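Local atomic coordinates of SusD-like carbohydrate binding protein (Bacteroides vulgatus, PDB entry 3LEW), a protein that probably binds carbohydrate at the outer membrane as a member of the SusD family, and so is likely to take part in nutrient capture. Residues V193-A196 with K197-D201. Residues are numbered along the deposited sequence; the frame is centred on the assembly and turned at random.
Sequences VRDA and KHKID
Arg194 reaches across to Lys199 and Asp201 inside a surface loop that turns back through a type I beta turn, Ala196 to Lys199, and ends at Asp201, the N-cap of helix 202-215; the arginine illustrates how one side chain can brace a loop lacking regular structure. With CG set between the backbone N and the carbonyl carbon (chi1 59°) and the chain extended from there to NE, its guanidinium spans the turn. NH1 donates to Lys199 O at 2.9 Å, in the carbonyl plane. Further back along the side chain, NE makes a salt bridge to Asp201 OD2 at 3.0 Å, its hydrogen bond weak and bent (125°), with the guanidinium and carboxylate planes 52° apart. Asp201 OD1 sits over one guanidinium face and caps Val204 N, while NH2 reaches Ile255 O. Replacing Arg194 with alanine would remove the guanidinium, and Lys199 O and the Asp201 carboxylate would probably lose the partner they share. Lys197 CD lies 4.0 Å from Arg194 NH2, its NZ bonded to Val249 O and Trp254 O. Ala196 serves the turn twice: its O accepts from Lys199 N at 3.1 Å, and its CB touches His198 CE1 at 3.4 Å. Two waters donate to Asp201 OD2; one accepts from Arg194 N, and the second lies in the guanidinium plane, its oxygen 3.0 Å from Arg194 NH2.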
# COMPACT_ATOMS: atom_id res chain seq x y z
N VAL A 193 11.43 -11.10 -20.48
CA VAL A 193 11.37 -9.66 -20.64
C VAL A 193 9.91 -9.23 -20.69
O VAL A 193 9.21 -9.50 -21.67
CB VAL A 193 12.12 -9.19 -21.92
CG1 VAL A 193 12.06 -7.65 -22.04
CG2 VAL A 193 13.55 -9.67 -21.90
N ARG A 194 9.43 -8.59 -19.62
CA ARG A 194 8.08 -8.02 -19.60
C ARG A 194 8.13 -6.71 -20.38
O ARG A 194 9.18 -6.06 -20.47
CB ARG A 194 7.60 -7.74 -18.17
CG ARG A 194 8.46 -6.79 -17.39
CD ARG A 194 7.82 -6.50 -16.03
NE ARG A 194 8.72 -5.74 -15.19
CZ ARG A 194 8.36 -4.90 -14.22
NH1 ARG A 194 7.08 -4.68 -13.95
NH2 ARG A 194 9.30 -4.24 -13.56
N ASP A 195 6.99 -6.31 -20.93
CA ASP A 195 6.91 -5.11 -21.75
C ASP A 195 6.13 -3.94 -21.14
O ASP A 195 5.94 -2.92 -21.81
CB ASP A 195 6.32 -5.42 -23.13
CG ASP A 195 4.94 -6.07 -23.05
OD1 ASP A 195 4.18 -5.85 -22.07
OD2 ASP A 195 4.64 -6.87 -23.95
N ALA A 196 5.74 -4.07 -19.88
CA ALA A 196 5.01 -3.03 -19.20
C ALA A 196 5.14 -3.18 -17.70
O ALA A 196 5.35 -4.30 -17.19
CB ALA A 196 3.49 -3.01 -19.67
N LYS A 197 5.06 -2.05 -16.99
CA LYS A 197 5.34 -2.01 -15.56
C LYS A 197 4.32 -2.69 -14.67
O LYS A 197 4.61 -2.92 -13.49
CB LYS A 197 5.57 -0.59 -15.05
CG LYS A 197 6.88 -0.00 -15.48
CD LYS A 197 8.05 -0.62 -14.67
CE LYS A 197 9.34 0.12 -14.99
NZ LYS A 197 9.37 1.48 -14.38
N HIS A 198 3.13 -3.00 -15.19
CA HIS A 198 2.13 -3.75 -14.36
C HIS A 198 2.35 -5.26 -14.46
O HIS A 198 1.78 -6.03 -13.66
CB HIS A 198 0.68 -3.40 -14.78
CG HIS A 198 0.34 -3.76 -16.20
ND1 HIS A 198 0.82 -3.04 -17.29
CD2 HIS A 198 -0.44 -4.74 -16.70
CE1 HIS A 198 0.36 -3.59 -18.40
NE2 HIS A 198 -0.40 -4.63 -18.07
N LYS A 199 3.14 -5.70 -15.45
CA LYS A 199 3.36 -7.13 -15.68
C LYS A 199 4.37 -7.67 -14.67
O LYS A 199 5.27 -6.97 -14.24
CB LYS A 199 3.90 -7.37 -17.09
CG LYS A 199 2.90 -7.07 -18.19
CD LYS A 199 1.76 -8.13 -18.15
CE LYS A 199 1.36 -8.65 -19.51
NZ LYS A 199 0.86 -10.09 -19.46
N ILE A 200 4.16 -8.89 -14.23
CA ILE A 200 5.01 -9.52 -13.23
C ILE A 200 6.16 -10.29 -13.91
O ILE A 200 5.94 -11.23 -14.65
CB ILE A 200 4.16 -10.50 -12.35
CG1 ILE A 200 3.02 -9.74 -11.67
CG2 ILE A 200 5.05 -11.26 -11.37
CD1 ILE A 200 2.12 -10.65 -10.84
N ASP A 201 7.40 -9.91 -13.61
CA ASP A 201 8.57 -10.64 -14.07
C ASP A 201 9.34 -11.12 -12.83
O ASP A 201 8.81 -11.09 -11.71
CB ASP A 201 9.45 -9.81 -15.02
CG ASP A 201 10.11 -8.62 -14.36
OD1 ASP A 201 9.84 -8.40 -13.14
OD2 ASP A 201 10.86 -7.87 -15.06
O HOH W 1 11.57 -8.38 -17.55
O HOH W 2 11.91 -5.48 -14.27